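Sulfotransferase (Mycobacterium tuberculosis, PDB 2ZQ5) probably transfers a sulfonate group to an as yet unassigned acceptor, as sulfotransferases do. Local coordinates at residues A[18-23]-A[68-73]; A[204-209]-A[242-247]; A[72-77]-A[126-131]. One frame throughout, in Å; residues are numbered along the deposited sequence.

Contact 1 of 3, residues A[18-23]-A[68-73]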
loop_
_atom_site.group_PDB
_atom_site.type_symbol
_atom_site.label_atom_id
_atom_site.label_comp_id
_atom_site.label_asym_id
_atom_site.label_seq_id
_atom_site.Cartn_x
_atom_site.Cartn_y
_atom_site.Cartn_z
ATOM N N ALA A 18 9.484 22.633 0.386
ATOM C CA ALA A 18 10.673 23.223 0.989
ATOM C C ALA A 18 11.274 22.311 2.056
ATOM O O ALA A 18 12.494 22.148 2.122
ATOM C CB ALA A 18 10.338 24.585 1.585
ATOM N N SER A 19 10.426 21.712 2.890
ATOM C CA SER A 19 10.911 20.818 3.938
ATOM C C SER A 19 11.541 19.557 3.360
ATOM O O SER A 19 12.513 19.034 3.904
ATOM C CB SER A 19 9.775 20.425 4.886
ATOM O OG SER A 19 9.328 21.539 5.635
ATOM N N ALA A 20 10.976 19.055 2.267
ATOM C CA ALA A 20 11.515 17.860 1.630
ATOM C C ALA A 20 12.904 18.184 1.094
ATOM O O ALA A 20 13.854 17.428 1.301
ATOM C CB ALA A 20 10.602 17.409 0.494
ATOM N N THR A 21 13.015 19.316 0.408
ATOM C CA THR A 21 14.295 19.742 -0.148
ATOM C C THR A 21 15.313 20.039 0.950
ATOM O O THR A 21 16.505 19.774 0.790
ATOM C CB THR A 21 14.119 20.993 -1.031
ATOM O OG1 THR A 21 13.403 20.634 -2.219
ATOM C CG2 THR A 21 15.472 21.576 -1.417
ATOM N N LYS A 22 14.847 20.582 2.068
ATOM C CA LYS A 22 15.741 20.901 3.172
ATOM C C LYS A 22 16.362 19.633 3.750
ATOM O O LYS A 22 17.535 19.618 4.121
ATOM C CB LYS A 22 14.975 21.650 4.266
ATOM C CG LYS A 22 15.822 22.061 5.461
ATOM C CD LYS A 22 14.962 22.727 6.522
ATOM C CE LYS A 22 15.767 23.095 7.755
ATOM N NZ LYS A 22 14.893 23.668 8.818
ATOM N N LEU A 23 15.577 18.563 3.802
ATOM C CA LEU A 23 16.047 17.301 4.356
ATOM C C LEU A 23 17.101 16.568 3.521
ATOM O O LEU A 23 18.131 16.153 4.052
ATOM C CB LEU A 23 14.856 16.369 4.608
ATOM C CG LEU A 23 15.156 15.055 5.329
ATOM C CD1 LEU A 23 15.685 15.341 6.727
ATOM C CD2 LEU A 23 13.887 14.216 5.405
ATOM N N ALA A 68 6.468 11.602 1.742
ATOM C CA ALA A 68 6.019 11.222 0.412
ATOM C C ALA A 68 6.780 12.028 -0.637
ATOM O O ALA A 68 7.183 11.492 -1.669
ATOM C CB ALA A 68 4.519 11.460 0.277
ATOM N N LEU A 69 6.982 13.315 -0.369
ATOM C CA LEU A 69 7.694 14.179 -1.301
ATOM C C LEU A 69 9.186 13.867 -1.337
ATOM O O LEU A 69 9.821 13.988 -2.384
ATOM C CB LEU A 69 7.467 15.654 -0.952
ATOM C CG LEU A 69 6.032 16.151 -1.162
ATOM C CD1 LEU A 69 5.987 17.658 -0.937
ATOM C CD2 LEU A 69 5.563 15.817 -2.571
ATOM N N VAL A 70 9.747 13.467 -0.201
ATOM C CA VAL A 70 11.161 13.114 -0.171
ATOM C C VAL A 70 11.348 11.860 -1.022
ATOM O O VAL A 70 12.305 11.759 -1.789
ATOM C CB VAL A 70 11.652 12.842 1.268
ATOM C CG1 VAL A 70 13.024 12.175 1.235
ATOM C CG2 VAL A 70 11.732 14.151 2.038
ATOM N N ALA A 71 10.424 10.909 -0.892
ATOM C CA ALA A 71 10.485 9.671 -1.666
ATOM C C ALA A 71 10.384 10.006 -3.152
ATOM O O ALA A 71 11.070 9.407 -3.988
ATOM C CB ALA A 71 9.344 8.730 -1.252
ATOM N N ARG A 72 9.517 10.960 -3.477
ATOM C CA ARG A 72 9.336 11.391 -4.857
ATOM C C ARG A 72 10.676 11.914 -5.386
ATOM O O ARG A 72 11.103 11.562 -6.487
ATOM C CB ARG A 72 8.276 12.495 -4.929
ATOM C CG ARG A 72 7.891 12.871 -6.345
ATOM C CD ARG A 72 6.942 14.067 -6.396
ATOM N NE ARG A 72 6.626 14.387 -7.784
ATOM C CZ ARG A 72 5.704 13.761 -8.510
ATOM N NH1 ARG A 72 4.977 12.786 -7.979
ATOM N NH2 ARG A 72 5.544 14.078 -9.787
ATOM N N LEU A 73 11.338 12.749 -4.590
ATOM C CA LEU A 73 12.635 13.310 -4.966
ATOM C C LEU A 73 13.684 12.221 -5.164
ATOM O O LEU A 73 14.477 12.286 -6.103
ATOM C CB LEU A 73 13.127 14.286 -3.894
ATOM C CG LEU A 73 12.426 15.643 -3.790
ATOM C CD1 LEU A 73 12.827 16.325 -2.490
ATOM C CD2 LEU A 73 12.785 16.508 -4.995
#

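Contact 2 of 3, residues A[204-209]-A[242-247]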
loop_
_atom_site.group_PDB
_atom_site.type_symbol
_atom_site.label_atom_id
_atom_site.label_comp_id
_atom_site.label_asym_id
_atom_site.label_seq_id
_atom_site.Cartn_x
_atom_site.Cartn_y
_atom_site.Cartn_z
ATOM N N ASP A 204 -8.478 9.412 -12.377
ATOM C CA ASP A 204 -7.924 8.396 -13.254
ATOM C C ASP A 204 -6.593 8.036 -12.593
ATOM O O ASP A 204 -5.703 8.879 -12.473
ATOM C CB ASP A 204 -7.682 8.965 -14.653
ATOM C CG ASP A 204 -6.810 8.066 -15.499
ATOM O OD1 ASP A 204 -6.853 6.834 -15.294
ATOM O OD2 ASP A 204 -6.087 8.595 -16.372
ATOM N N TRP A 205 -6.473 6.793 -12.136
ATOM C CA TRP A 205 -5.255 6.345 -11.466
ATOM C C TRP A 205 -4.120 5.989 -12.417
ATOM O O TRP A 205 -2.999 5.737 -11.973
ATOM C CB TRP A 205 -5.529 5.099 -10.621
ATOM C CG TRP A 205 -6.328 5.280 -9.364
ATOM C CD1 TRP A 205 -7.686 5.372 -9.257
ATOM C CD2 TRP A 205 -5.819 5.238 -8.024
ATOM N NE1 TRP A 205 -8.057 5.375 -7.930
ATOM C CE2 TRP A 205 -6.931 5.292 -7.154
ATOM C CE3 TRP A 205 -4.532 5.153 -7.475
ATOM C CZ2 TRP A 205 -6.795 5.261 -5.761
ATOM C CZ3 TRP A 205 -4.395 5.120 -6.090
ATOM C CH2 TRP A 205 -5.521 5.173 -5.248
ATOM N N THR A 206 -4.387 5.964 -13.716
ATOM C CA THR A 206 -3.353 5.562 -14.659
ATOM C C THR A 206 -2.004 6.267 -14.517
ATOM O O THR A 206 -0.973 5.609 -14.473
ATOM C CB THR A 206 -3.855 5.664 -16.110
ATOM O OG1 THR A 206 -5.100 4.959 -16.224
ATOM C CG2 THR A 206 -2.852 5.019 -17.059
ATOM N N PRO A 207 -1.985 7.605 -14.426
ATOM C CA PRO A 207 -0.683 8.265 -14.290
ATOM C C PRO A 207 0.080 7.794 -13.053
ATOM O O PRO A 207 1.301 7.649 -13.087
ATOM C CB PRO A 207 -1.050 9.746 -14.223
ATOM C CG PRO A 207 -2.308 9.814 -15.044
ATOM C CD PRO A 207 -3.065 8.594 -14.580
ATOM N N SER A 208 -0.645 7.549 -11.965
ATOM C CA SER A 208 -0.018 7.082 -10.730
ATOM C C SER A 208 0.532 5.672 -10.900
ATOM O O SER A 208 1.596 5.351 -10.375
ATOM C CB SER A 208 -1.017 7.107 -9.572
ATOM O OG SER A 208 -1.331 8.436 -9.201
ATOM N N TYR A 209 -0.187 4.822 -11.626
ATOM C CA TYR A 209 0.306 3.466 -11.836
ATOM C C TYR A 209 1.474 3.450 -12.811
ATOM O O TYR A 209 2.352 2.596 -12.721
ATOM C CB TYR A 209 -0.822 2.537 -12.294
ATOM C CG TYR A 209 -1.554 1.924 -11.120
ATOM C CD1 TYR A 209 -2.321 2.712 -10.261
ATOM C CD2 TYR A 209 -1.423 0.567 -10.828
ATOM C CE1 TYR A 209 -2.934 2.169 -9.136
ATOM C CE2 TYR A 209 -2.036 0.007 -9.702
ATOM C CZ TYR A 209 -2.787 0.817 -8.861
ATOM O OH TYR A 209 -3.386 0.288 -7.741
ATOM N N LEU A 242 -4.421 -0.333 -13.340
ATOM C CA LEU A 242 -3.499 -1.442 -13.181
ATOM C C LEU A 242 -3.377 -2.205 -14.499
ATOM O O LEU A 242 -2.268 -2.450 -14.979
ATOM C CB LEU A 242 -4.001 -2.360 -12.059
ATOM C CG LEU A 242 -3.100 -3.489 -11.551
ATOM C CD1 LEU A 242 -3.621 -3.959 -10.201
ATOM C CD2 LEU A 242 -3.054 -4.641 -12.546
ATOM N N MET A 243 -4.511 -2.567 -15.092
ATOM C CA MET A 243 -4.487 -3.307 -16.350
ATOM C C MET A 243 -3.950 -2.479 -17.515
ATOM O O MET A 243 -3.332 -3.022 -18.428
ATOM C CB MET A 243 -5.884 -3.842 -16.686
ATOM C CG MET A 243 -6.450 -4.803 -15.645
ATOM S SD MET A 243 -5.385 -6.236 -15.323
ATOM C CE MET A 243 -5.914 -7.348 -16.604
ATOM N N ALA A 244 -4.176 -1.171 -17.496
ATOM C CA ALA A 244 -3.673 -0.324 -18.575
ATOM C C ALA A 244 -2.146 -0.271 -18.515
ATOM O O ALA A 244 -1.468 -0.235 -19.545
ATOM C CB ALA A 244 -4.252 1.083 -18.458
ATOM N N THR A 245 -1.616 -0.273 -17.297
ATOM C CA THR A 245 -0.176 -0.206 -17.071
ATOM C C THR A 245 0.506 -1.569 -17.178
ATOM O O THR A 245 1.645 -1.670 -17.641
ATOM C CB THR A 245 0.103 0.390 -15.678
ATOM O OG1 THR A 245 -0.570 1.649 -15.563
ATOM C CG2 THR A 245 1.594 0.603 -15.469
ATOM N N TYR A 246 -0.202 -2.608 -16.749
ATOM C CA TYR A 246 0.303 -3.980 -16.767
ATOM C C TYR A 246 -0.775 -4.850 -17.417
ATOM O O TYR A 246 -1.485 -5.588 -16.735
ATOM C CB TYR A 246 0.541 -4.456 -15.333
ATOM C CG TYR A 246 1.431 -3.560 -14.496
ATOM C CD1 TYR A 246 2.819 -3.630 -14.597
ATOM C CD2 TYR A 246 0.884 -2.670 -13.571
ATOM C CE1 TYR A 246 3.644 -2.845 -13.791
ATOM C CE2 TYR A 246 1.701 -1.876 -12.761
ATOM C CZ TYR A 246 3.080 -1.972 -12.873
ATOM O OH TYR A 246 3.900 -1.220 -12.058
ATOM N N PRO A 247 -0.903 -4.782 -18.752
ATOM C CA PRO A 247 -1.903 -5.554 -19.499
ATOM C C PRO A 247 -1.947 -7.059 -19.245
ATOM O O PRO A 247 -3.013 -7.675 -19.334
ATOM C CB PRO A 247 -1.569 -5.228 -20.955
ATOM C CG PRO A 247 -0.988 -3.850 -20.869
ATOM C CD PRO A 247 -0.093 -3.952 -19.661
#

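Contact 3 of 3, residues A[72-77]-A[126-131]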
loop_
_atom_site.group_PDB
_atom_site.type_symbol
_atom_site.label_atom_id
_atom_site.label_comp_id
_atom_site.label_asym_id
_atom_site.label_seq_id
_atom_site.Cartn_x
_atom_site.Cartn_y
_atom_site.Cartn_z
ATOM N N ARG A 72 9.517 10.960 -3.477
ATOM C CA ARG A 72 9.336 11.391 -4.857
ATOM C C ARG A 72 10.676 11.914 -5.386
ATOM O O ARG A 72 11.103 11.562 -6.487
ATOM C CB ARG A 72 8.276 12.495 -4.929
ATOM C CG ARG A 72 7.891 12.871 -6.345
ATOM C CD ARG A 72 6.942 14.067 -6.396
ATOM N NE ARG A 72 6.626 14.387 -7.784
ATOM C CZ ARG A 72 5.704 13.761 -8.510
ATOM N NH1 ARG A 72 4.977 12.786 -7.979
ATOM N NH2 ARG A 72 5.544 14.078 -9.787
ATOM N N LEU A 73 11.338 12.749 -4.590
ATOM C CA LEU A 73 12.635 13.310 -4.966
ATOM C C LEU A 73 13.684 12.221 -5.164
ATOM O O LEU A 73 14.477 12.286 -6.103
ATOM C CB LEU A 73 13.127 14.286 -3.894
ATOM C CG LEU A 73 12.426 15.643 -3.790
ATOM C CD1 LEU A 73 12.827 16.325 -2.490
ATOM C CD2 LEU A 73 12.785 16.508 -4.995
ATOM N N LEU A 74 13.694 11.228 -4.278
ATOM C CA LEU A 74 14.660 10.138 -4.372
ATOM C C LEU A 74 14.467 9.326 -5.649
ATOM O O LEU A 74 15.441 8.950 -6.298
ATOM C CB LEU A 74 14.563 9.217 -3.150
ATOM C CG LEU A 74 14.998 9.831 -1.812
ATOM C CD1 LEU A 74 14.677 8.869 -0.675
ATOM C CD2 LEU A 74 16.487 10.145 -1.841
ATOM N N SER A 75 13.217 9.055 -6.012
ATOM C CA SER A 75 12.947 8.300 -7.235
ATOM C C SER A 75 13.368 9.093 -8.469
ATOM O O SER A 75 13.978 8.544 -9.387
ATOM C CB SER A 75 11.460 7.943 -7.339
ATOM O OG SER A 75 11.142 6.821 -6.533
ATOM N N GLN A 76 13.040 10.382 -8.494
ATOM C CA GLN A 76 13.392 11.233 -9.628
ATOM C C GLN A 76 14.906 11.225 -9.838
ATOM O O GLN A 76 15.390 11.102 -10.968
ATOM C CB GLN A 76 12.905 12.664 -9.388
ATOM C CG GLN A 76 13.110 13.598 -10.573
ATOM C CD GLN A 76 12.492 13.061 -11.847
ATOM O OE1 GLN A 76 11.321 12.684 -11.870
ATOM N NE2 GLN A 76 13.280 13.021 -12.918
ATOM N N SER A 77 15.649 11.350 -8.745
ATOM C CA SER A 77 17.105 11.342 -8.814
ATOM C C SER A 77 17.621 9.972 -9.240
ATOM O O SER A 77 18.563 9.870 -10.028
ATOM C CB SER A 77 17.701 11.722 -7.457
ATOM O OG SER A 77 19.118 11.772 -7.524
ATOM N N GLU A 126 11.268 2.823 0.884
ATOM C CA GLU A 126 11.572 4.036 1.635
ATOM C C GLU A 126 12.661 4.826 0.916
ATOM O O GLU A 126 12.695 6.055 0.985
ATOM C CB GLU A 126 12.057 3.691 3.046
ATOM C CG GLU A 126 11.003 3.110 3.981
ATOM C CD GLU A 126 10.088 4.165 4.580
ATOM O OE1 GLU A 126 10.427 5.364 4.502
ATOM O OE2 GLU A 126 9.036 3.792 5.145
ATOM N N TYR A 127 13.542 4.113 0.221
ATOM C CA TYR A 127 14.645 4.744 -0.494
ATOM C C TYR A 127 14.829 4.089 -1.868
ATOM O O TYR A 127 15.719 3.258 -2.062
ATOM C CB TYR A 127 15.920 4.602 0.339
ATOM C CG TYR A 127 16.967 5.653 0.072
ATOM C CD1 TYR A 127 17.395 6.506 1.088
ATOM C CD2 TYR A 127 17.549 5.782 -1.187
ATOM C CE1 TYR A 127 18.383 7.459 0.859
ATOM C CE2 TYR A 127 18.537 6.734 -1.428
ATOM C CZ TYR A 127 18.949 7.566 -0.400
ATOM O OH TYR A 127 19.936 8.497 -0.631
ATOM N N PRO A 128 13.984 4.463 -2.841
ATOM C CA PRO A 128 14.039 3.917 -4.201
ATOM C C PRO A 128 15.436 3.918 -4.814
ATOM O O PRO A 128 16.120 4.946 -4.842
ATOM C CB PRO A 128 13.064 4.807 -4.964
ATOM C CG PRO A 128 12.038 5.125 -3.917
ATOM C CD PRO A 128 12.901 5.456 -2.723
ATOM N N GLN A 129 15.840 2.754 -5.310
ATOM C CA GLN A 129 17.150 2.559 -5.921
ATOM C C GLN A 129 17.218 1.120 -6.409
ATOM O O GLN A 129 16.400 0.288 -6.022
ATOM C CB GLN A 129 18.245 2.772 -4.877
ATOM C CG GLN A 129 18.143 1.791 -3.714
ATOM C CD GLN A 129 19.110 2.088 -2.590
ATOM O OE1 GLN A 129 20.315 1.872 -2.713
ATOM N NE2 GLN A 129 18.583 2.592 -1.481
ATOM N N PRO A 130 18.189 0.805 -7.279
ATOM C CA PRO A 130 18.288 -0.575 -7.757
ATOM C C PRO A 130 18.616 -1.493 -6.576
ATOM O O PRO A 130 19.484 -1.181 -5.760
ATOM C CB PRO A 130 19.429 -0.507 -8.770
ATOM C CG PRO A 130 19.322 0.897 -9.297
ATOM C CD PRO A 130 19.090 1.691 -8.039
ATOM N N ARG A 131 17.916 -2.615 -6.482
ATOM C CA ARG A 131 18.140 -3.561 -5.394
ATOM C C ARG A 131 19.525 -4.196 -5.469
ATOM O O ARG A 131 19.844 -4.894 -6.430
ATOM C CB ARG A 131 17.078 -4.660 -5.436
ATOM C CG ARG A 131 17.152 -5.641 -4.280
ATOM C CD ARG A 131 16.183 -6.800 -4.449
ATOM N NE ARG A 131 14.781 -6.390 -4.522
ATOM C CZ ARG A 131 14.067 -6.352 -5.642
ATOM N NH1 ARG A 131 14.616 -6.692 -6.802
ATOM N NH2 ARG A 131 12.789 -5.996 -5.601
HETATM O O HOH W 1 17.508 7.619 -4.922
#

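Contact 1 of 3, residues A[18-23]-A[68-73]
Val70 turns its CG2 methyl anti to its own carbonyl carbon and CG1 anti to the backbone N (chi1 167°), which lays CG2 against Ala20, 3.7 Å from Ala20 CA. Leu73, whose CG also stands anti to the carbonyl carbon (chi1 -73°), brings CD1 to the same alanine from one turn further along its helix. Ala20 CB is the central contact of the interface: it lies 3.8 Å from Val70 CG2 and 3.9 Å from Leu73 CD1 and also touches Leu69 CB, so that three side chains of segment 68-73 pack against one methyl. At the margin Leu23 CD2 meets Val70 CG2 at 4.0 Å, the two side chains crossing at about a right angle.

No hydrogen bond spans the contact, and Thr21 OG1 is instead bonded to Leu26 O just beyond its helix. The axes of the two segments approach to 8.8 Å, with a signed crossing angle of -57°; Ala20 and Val70 have the nearest CA atoms. Helix 13-24 lies across the long helix 55-81, about 20 Å from the centre of the chain. Val24 extends the apolar seam to Val70 and Leu73, Leu16 adds to it at Leu69, and the loop residue Phe29 packs on Leu73.

Contact 2 of 3, residues A[204-209]-A[242-247]
Apolar packing carries most of this contact, and the Tyr209 ring provides the largest part of it. The Leu242 backbone N lies over one face of the ring, while CA and CB pack on its CD2-CE2 side: Tyr209 CD2 is 3.7 Å from Leu242 CA, and Tyr209 CE2 is 3.9 Å from Leu242 CB. Tyr246 approaches at the edge, near the ring plane, its CE2 being 4.4 Å from Tyr209 CD2. Thr206 CG2 meets Ala244 CB at the margin.

Mixed contacts gather on Thr245. Its OG1, beside the backbone N (chi1 -54°), touches Tyr209 CB at 3.4 Å, which leaves CG2 anti to that N and 3.5 Å from Tyr209 O; the same methyl also sits over the rim of one face of the Tyr246 ring.

No hydrogen bond crosses between the segments. Ahead of the turn into helix 206-219, Asp204 OD1 takes the Thr206 hydroxyl at 2.7 Å on its syn lone pair and, as a capping bond, Thr206 N from above the carboxylate plane. Thr245 OG1 bonds Ala241 O, in the preceding turn of its own helix.

Tyr209 OH bonds Ser234 OG, and Tyr246 OH bonds His212 ND1 of helix 206-219. The interface thus pairs apolar contact with one polar tie between its elements, and these bonds satisfy both buried hydroxyls and restrain the rings.

Contact 3 of 3, residues A[72-77]-A[126-131]
Glu126, at the end of helix 122-126, meets segment 72-77 through its backbone: Glu126 O is 3.8 Å from Leu74 CD1. Its carboxylate is engaged apart from this contact, with OE2 bonded to Gln176 NE2.

Tyr127 is the first residue to leave helical geometry. Its CB points away from helix 55-81, yet the ring, with CG anti to the backbone N (chi1 -155°), swings back and offers a face to Leu74. The leucine crosses it at about a right angle and sets both methyls against the ring. CD1 stands over the centre of the face in a CH-pi contact, 4.0 Å from the centroid of the Tyr127 ring and 12° off its normal, whereas CD2 is shifted toward the phenol end, 3.8 Å from Tyr127 CZ.

Pro128 turns its ring to the helix. CD lies beside Leu74 CB, and CB and CG both come to 3.2 Å from Ser75 OG, a close fit of hydroxyl to pyrrolidine. That hydroxyl has its polar partners in Asn215 OD1 and Gln180 NE2, which hold it beside the proline. The Pro128 carbonyl completes the only polar link between the segments: one water donates to Pro128 O at 3.0 Å and to Leu74 O at 2.8 Å.

Gln129 folds back on its own segment, where NE2 donates to Tyr127 O at 3.0 Å and ties Gln129 to the residue that leaves the helix. Farther on, a bond from Arg131 to Gly119 O places the loop beside strand 117-119.

This is an extended Pro-Gln-Pro connection leaving a helix C-terminus and lying against a long helix. It joins helix 55-81 to the loop following strand 117-119 and helix 122-126 of the parallel-sheet sulfotransferase fold, whose family belongs to the P-loop NTPase clan.

How the contacts relate
Contacts 1 and 3 use successive portions of helix 55-81, sharing Arg72 and Leu73 in sequence, with centres about 11 Å apart. Contact 2 lies apart, its centre about 25 Å from that of contact 1 and 20 Å from that of contact 3. All three are partly buried, so none is purely core or surface, although contact 1 is the farthest from the chain's centre and contact 2 the nearest. Their chemistry differs too: aliphatic helix crossing in contact 1, aromatic packing with a Tyr246-His212 tie linking the elements of contact 2, and a methyl-on-ring contact plus a water bridge where helix meets loop in contact 3. Helix 206-219, part of contact 2, also supplies Asn215 to contact 3.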